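Local coordinates for NADB-Rossmann Superfamily protein (Streptococcus agalactiae, PDB 3LEC) that probably methylates N1 of adenine 22 in tRNA and binds a zinc ion, at residues Ala23-Val28 and Asp89-Thr95; Leu132-Leu136 and Glu157-Val161. One frame throughout, in Å; residues are numbered along the deposited sequence.

Contact 1 of 2, residues Ala23-Val28 and Asp89-Thr95; sequences ARLLDV and DNIDTIT
The carbonyl O of Asp-89 is gripped by two nitrogens of Arg-24, NE and NH2. The NH2 bond is the shorter, 2.8 Å from Arg-24 NH2 to Asp-89 O. The guanidinium comes side-on, with the oxygen in its plane. The Arg-24 chain bends at its third torsion (chi3 57°), and this turns the NE edge onto the 89-90 turn. Arg-24 NE also makes a weak bond to Asn-90 O. The Asp-89 carboxylate faces elsewhere and pairs with Arg-77.

The backbone of Arg-24 is held as well. Arg-24 O accepts from two successive amides, Asp-92 N at 3.0 Å and, a little longer, Thr-93 N. Arg-24 N donates to Asp-92 OD1 on the syn side and makes a weak bond to Asp-92 OD2. Asp-92 OD2 uses its anti lone pair for Thr-93 OG1, which helps hold the carboxylate against the Arg-24 amide.

From here the chains run as parallel neighbours in the central sheet of a Rossmann-like methyltransferase fold. Leu-26 N bonds to Thr-93 O, Thr-95 N to Leu-26 O, and Val-28 N to Thr-95 O. The last is nearly straight, 170° at the hydrogen.

Asp-27 and Thr-95 lie on one face. Thr-95 OG1 donates to Asp-27 OD1 at 2.8 Å, from above the carboxylate plane. With chi1 at 50° the hydroxyl lies between its own backbone N and carbonyl carbon, and this sets it beside Asp-27. Asp-27 OD2 turns to Ser-30. On the face of Leu-26 and Ile-94, Ile-94 CG2 meets Val-28 CG2 at 3.8 Å.

The buried Asp-27 carboxylate thus has a hydroxyl partner at each oxygen, which holds its rotation. At the other end, two bonds from a cationic side chain secure a backbone carbonyl shortly before strand 93-99.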
loop_
_atom_site.group_PDB
_atom_site.type_symbol
_atom_site.label_atom_id
_atom_site.label_comp_id
_atom_site.label_asym_id
_atom_site.label_seq_id
_atom_site.Cartn_x
_atom_site.Cartn_y
_atom_site.Cartn_z
ATOM N N ALA A 23 12.215 -11.436 -7.096
ATOM C CA ALA A 23 11.159 -10.700 -7.812
ATOM C C ALA A 23 11.717 -9.764 -8.874
ATOM O O ALA A 23 12.851 -9.275 -8.776
ATOM C CB ALA A 23 10.250 -9.902 -6.837
ATOM N N ARG A 24 10.905 -9.536 -9.893
ATOM C CA ARG A 24 11.131 -8.498 -10.879
ATOM C C ARG A 24 9.990 -7.539 -10.593
ATOM O O ARG A 24 8.832 -7.886 -10.753
ATOM C CB ARG A 24 11.065 -9.086 -12.277
ATOM C CG ARG A 24 12.092 -10.165 -12.512
ATOM C CD ARG A 24 12.017 -10.734 -13.940
ATOM N NE ARG A 24 12.177 -9.693 -14.974
ATOM C CZ ARG A 24 13.336 -9.238 -15.445
ATOM N NH1 ARG A 24 14.489 -9.734 -15.016
ATOM N NH2 ARG A 24 13.336 -8.285 -16.373
ATOM N N LEU A 25 10.344 -6.353 -10.115
ATOM C CA LEU A 25 9.433 -5.474 -9.381
ATOM C C LEU A 25 9.204 -4.183 -10.130
ATOM O O LEU A 25 10.152 -3.624 -10.671
ATOM C CB LEU A 25 10.077 -5.125 -8.034
ATOM C CG LEU A 25 9.454 -4.020 -7.171
ATOM C CD1 LEU A 25 8.173 -4.496 -6.557
ATOM C CD2 LEU A 25 10.427 -3.576 -6.086
ATOM N N LEU A 26 7.954 -3.723 -10.152
ATOM C CA LEU A 26 7.650 -2.321 -10.458
ATOM C C LEU A 26 7.187 -1.587 -9.196
ATOM O O LEU A 26 6.216 -2.001 -8.537
ATOM C CB LEU A 26 6.599 -2.212 -11.567
ATOM C CG LEU A 26 5.886 -0.862 -11.750
ATOM C CD1 LEU A 26 6.761 0.228 -12.426
ATOM C CD2 LEU A 26 4.577 -1.022 -12.474
ATOM N N ASP A 27 7.875 -0.481 -8.898
ATOM C CA ASP A 27 7.507 0.414 -7.784
ATOM C C ASP A 27 6.864 1.641 -8.392
ATOM O O ASP A 27 7.544 2.462 -9.009
ATOM C CB ASP A 27 8.757 0.824 -6.990
ATOM C CG ASP A 27 8.430 1.409 -5.603
ATOM O OD1 ASP A 27 7.269 1.295 -5.154
ATOM O OD2 ASP A 27 9.346 1.984 -4.957
ATOM N N VAL A 28 5.550 1.753 -8.225
ATOM C CA VAL A 28 4.781 2.821 -8.858
ATOM C C VAL A 28 4.845 4.079 -8.013
ATOM O O VAL A 28 4.450 4.060 -6.843
ATOM C CB VAL A 28 3.317 2.429 -9.013
ATOM C CG1 VAL A 28 2.571 3.525 -9.786
ATOM C CG2 VAL A 28 3.217 1.111 -9.723
ATOM N N ASP A 89 9.228 -6.819 -19.884
ATOM C CA ASP A 89 9.880 -6.564 -18.608
ATOM C C ASP A 89 9.753 -7.744 -17.660
ATOM O O ASP A 89 10.551 -7.886 -16.723
ATOM C CB ASP A 89 9.277 -5.311 -17.969
ATOM C CG ASP A 89 9.737 -4.038 -18.638
ATOM O OD1 ASP A 89 10.936 -3.945 -18.993
ATOM O OD2 ASP A 89 8.902 -3.119 -18.786
ATOM N N ASN A 90 8.762 -8.593 -17.918
ATOM C CA ASN A 90 8.511 -9.794 -17.124
ATOM C C ASN A 90 8.377 -9.486 -15.626
ATOM O O ASN A 90 9.025 -10.128 -14.807
ATOM C CB ASN A 90 9.628 -10.833 -17.356
ATOM C CG ASN A 90 9.278 -12.207 -16.802
ATOM O OD1 ASN A 90 8.104 -12.512 -16.567
ATOM N ND2 ASN A 90 10.296 -13.045 -16.593
ATOM N N ILE A 91 7.565 -8.480 -15.296
ATOM C CA ILE A 91 7.314 -8.078 -13.904
ATOM C C ILE A 91 6.353 -9.059 -13.250
ATOM O O ILE A 91 5.343 -9.409 -13.839
ATOM C CB ILE A 91 6.712 -6.655 -13.843
ATOM C CG1 ILE A 91 7.693 -5.643 -14.460
ATOM C CG2 ILE A 91 6.332 -6.268 -12.417
ATOM C CD1 ILE A 91 9.083 -5.549 -13.772
ATOM N N ASP A 92 6.694 -9.503 -12.048
ATOM C CA ASP A 92 5.836 -10.408 -11.302
ATOM C C ASP A 92 5.327 -9.751 -10.023
ATOM O O ASP A 92 4.428 -10.284 -9.383
ATOM C CB ASP A 92 6.570 -11.713 -10.990
ATOM C CG ASP A 92 7.935 -11.484 -10.352
ATOM O OD1 ASP A 92 8.940 -11.871 -10.971
ATOM O OD2 ASP A 92 8.015 -10.929 -9.242
ATOM N N THR A 93 5.901 -8.604 -9.651
ATOM C CA THR A 93 5.504 -7.923 -8.407
ATOM C C THR A 93 5.381 -6.405 -8.590
ATOM O O THR A 93 6.241 -5.778 -9.205
ATOM C CB THR A 93 6.516 -8.163 -7.260
ATOM O OG1 THR A 93 6.784 -9.562 -7.108
ATOM C CG2 THR A 93 5.995 -7.612 -5.941
ATOM N N ILE A 94 4.345 -5.822 -8.000
ATOM C CA ILE A 94 4.102 -4.374 -8.047
ATOM C C ILE A 94 3.959 -3.859 -6.615
ATOM O O ILE A 94 3.260 -4.463 -5.798
ATOM C CB ILE A 94 2.864 -4.043 -8.888
ATOM C CG1 ILE A 94 3.094 -4.461 -10.361
ATOM C CG2 ILE A 94 2.495 -2.541 -8.802
ATOM C CD1 ILE A 94 1.869 -4.223 -11.270
ATOM N N THR A 95 4.662 -2.778 -6.300
ATOM C CA THR A 95 4.468 -2.084 -5.027
ATOM C C THR A 95 3.884 -0.691 -5.306
ATOM O O THR A 95 4.276 -0.019 -6.263
ATOM C CB THR A 95 5.775 -1.970 -4.215
ATOM O OG1 THR A 95 6.823 -1.443 -5.040
ATOM C CG2 THR A 95 6.219 -3.344 -3.661
#

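Contact 2 of 2, residues Leu132-Leu136 and Glu157-Val161; sequences LRKWL and EILVV
Helix 132-136 runs almost parallel to strand 157-161, 6° between their directions, with the axes 11.5 Å apart. This is helix-on-sheet packing in a Rossmann-like alpha/beta fold. The helix belongs to 129-138, and the strand to 155-163, the antiparallel strand between 120-125 and 141-150.

Leu-159 reaches toward the helix. Leu-159 CD1 lies 4.0 Å from Leu-132 CD2. The same methyl also touches Leu-136 CD1 and the CG of Arg-133. Further along, Leu-136 and Val-161 meet tip to tip, with Leu-136 CD1 at 3.9 Å from Val-161 CG2. Phe-141 of the edge strand packs on both of these residues, and Ile-104 and Ala-105 of helix 101-110 pack on Leu-132.

Arg-133 extends from CG to NE (chi3 -169°), and its guanidinium comes obliquely against the end of Leu-159. Leu-159 CD2 is 3.5 Å from Arg-133 NH2. Further charges pair with the buried Arg-133 and Glu-157. Arg-133 NE pairs with Glu-146, and NH1 also donates to Leu-173 O. Glu-157 OE2 pairs with Lys-190, tying the site to helix 185-204. These partners probably keep both side chains charged.

A water bridges Arg-133 NH1 and Glu-157 OE2. The direct salt bridge is 2.7 Å from Arg-133 NH2 to Glu-157 OE1, which is met nearly along its C-O axis.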
loop_
_atom_site.group_PDB
_atom_site.type_symbol
_atom_site.label_atom_id
_atom_site.label_comp_id
_atom_site.label_asym_id
_atom_site.label_seq_id
_atom_site.Cartn_x
_atom_site.Cartn_y
_atom_site.Cartn_z
ATOM N N LEU A 132 -9.834 0.621 -0.727
ATOM C CA LEU A 132 -8.888 -0.225 -1.453
ATOM C C LEU A 132 -9.288 -1.703 -1.274
ATOM O O LEU A 132 -9.323 -2.454 -2.235
ATOM C CB LEU A 132 -7.454 0.023 -0.998
ATOM C CG LEU A 132 -6.338 -0.854 -1.589
ATOM C CD1 LEU A 132 -6.294 -0.781 -3.120
ATOM C CD2 LEU A 132 -4.986 -0.501 -0.990
ATOM N N ARG A 133 -9.583 -2.110 -0.042
ATOM C CA ARG A 133 -10.082 -3.462 0.186
ATOM C C ARG A 133 -11.337 -3.761 -0.662
ATOM O O ARG A 133 -11.469 -4.863 -1.202
ATOM C CB ARG A 133 -10.349 -3.732 1.676
ATOM C CG ARG A 133 -9.060 -3.831 2.486
ATOM C CD ARG A 133 -9.262 -4.510 3.855
ATOM N NE ARG A 133 -8.054 -4.309 4.648
ATOM C CZ ARG A 133 -7.821 -3.233 5.416
ATOM N NH1 ARG A 133 -8.737 -2.275 5.548
ATOM N NH2 ARG A 133 -6.675 -3.134 6.059
ATOM N N LYS A 134 -12.237 -2.787 -0.789
ATOM C CA LYS A 134 -13.471 -3.005 -1.552
ATOM C C LYS A 134 -13.169 -3.255 -3.012
ATOM O O LYS A 134 -13.781 -4.118 -3.638
ATOM C CB LYS A 134 -14.421 -1.820 -1.450
ATOM C CG LYS A 134 -15.142 -1.680 -0.124
ATOM C CD LYS A 134 -15.882 -0.340 -0.083
ATOM C CE LYS A 134 -16.829 -0.252 1.105
ATOM N NZ LYS A 134 -17.692 0.970 1.018
ATOM N N TRP A 135 -12.203 -2.517 -3.532
ATOM C CA TRP A 135 -11.814 -2.657 -4.918
ATOM C C TRP A 135 -11.141 -4.003 -5.137
ATOM O O TRP A 135 -11.426 -4.661 -6.122
ATOM C CB TRP A 135 -10.902 -1.529 -5.372
ATOM C CG TRP A 135 -10.594 -1.660 -6.844
ATOM C CD1 TRP A 135 -11.266 -1.067 -7.872
ATOM C CD2 TRP A 135 -9.560 -2.461 -7.439
ATOM N NE1 TRP A 135 -10.712 -1.453 -9.073
ATOM C CE2 TRP A 135 -9.661 -2.301 -8.834
ATOM C CE3 TRP A 135 -8.537 -3.274 -6.924
ATOM C CZ2 TRP A 135 -8.779 -2.930 -9.738
ATOM C CZ3 TRP A 135 -7.675 -3.925 -7.831
ATOM C CH2 TRP A 135 -7.810 -3.742 -9.228
ATOM N N LEU A 136 -10.259 -4.401 -4.221
ATOM C CA LEU A 136 -9.582 -5.682 -4.329
ATOM C C LEU A 136 -10.599 -6.826 -4.352
ATOM O O LEU A 136 -10.547 -7.716 -5.231
ATOM C CB LEU A 136 -8.563 -5.848 -3.206
ATOM C CG LEU A 136 -7.350 -4.908 -3.292
ATOM C CD1 LEU A 136 -6.641 -4.843 -1.925
ATOM C CD2 LEU A 136 -6.404 -5.379 -4.398
ATOM N N GLU A 157 -0.711 0.953 7.437
ATOM C CA GLU A 157 -1.138 -0.390 7.070
ATOM C C GLU A 157 -0.470 -0.828 5.788
ATOM O O GLU A 157 -0.319 -0.025 4.867
ATOM C CB GLU A 157 -2.645 -0.440 6.876
ATOM C CG GLU A 157 -3.433 -0.097 8.149
ATOM C CD GLU A 157 -4.914 -0.413 8.087
ATOM O OE1 GLU A 157 -5.394 -1.061 7.133
ATOM O OE2 GLU A 157 -5.619 0.009 9.025
ATOM N N ILE A 158 -0.079 -2.105 5.735
ATOM C CA ILE A 158 0.438 -2.720 4.511
ATOM C C ILE A 158 -0.459 -3.915 4.147
ATOM O O ILE A 158 -0.732 -4.756 5.001
ATOM C CB ILE A 158 1.901 -3.184 4.686
ATOM C CG1 ILE A 158 2.838 -1.978 4.853
ATOM C CG2 ILE A 158 2.350 -4.158 3.544
ATOM C CD1 ILE A 158 4.218 -2.360 5.442
ATOM N N LEU A 159 -0.897 -3.977 2.891
ATOM C CA LEU A 159 -1.672 -5.106 2.371
ATOM C C LEU A 159 -0.874 -5.902 1.357
ATOM O O LEU A 159 -0.366 -5.337 0.407
ATOM C CB LEU A 159 -2.947 -4.606 1.688
ATOM C CG LEU A 159 -3.971 -3.764 2.447
ATOM C CD1 LEU A 159 -5.197 -3.545 1.600
ATOM C CD2 LEU A 159 -4.332 -4.416 3.744
ATOM N N VAL A 160 -0.803 -7.225 1.539
ATOM C CA VAL A 160 -0.091 -8.106 0.591
ATOM C C VAL A 160 -1.159 -8.853 -0.172
ATOM O O VAL A 160 -2.081 -9.410 0.442
ATOM C CB VAL A 160 0.821 -9.105 1.314
ATOM C CG1 VAL A 160 1.609 -9.940 0.287
ATOM C CG2 VAL A 160 1.775 -8.367 2.241
ATOM N N VAL A 161 -1.057 -8.839 -1.504
ATOM C CA VAL A 161 -2.172 -9.227 -2.354
ATOM C C VAL A 161 -1.696 -10.184 -3.441
ATOM O O VAL A 161 -0.605 -10.042 -3.985
ATOM C CB VAL A 161 -2.817 -7.966 -3.049
ATOM C CG1 VAL A 161 -3.914 -8.363 -4.002
ATOM C CG2 VAL A 161 -3.376 -6.983 -2.017
HETATM O O HOH W 1 -8.230 -0.213 7.707
#

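Overall arrangement
From the N terminus, helix 10-16 leads to strand 23-28, the first strand. The chain then forms helix 34-41, strand 45-52, helix 55-67 and strand 74-78. It returns to place strand 93-99 beside strand 23-28, and contact 1 closes that loop. After helix 101-110 and strand 120-125, helix 129-138 opens contact 2. Strand 141-150 follows, and strand 155-163 closes this shorter loop. The contacts are in series and neither nest nor cross. Contact 1 joins two central parallel strands. Contact 2 packs a helix onto the antiparallel end of the same sheet. Their centres are about 17 Å apart, and strand 120-125 lies between strands 93-99 and 155-163.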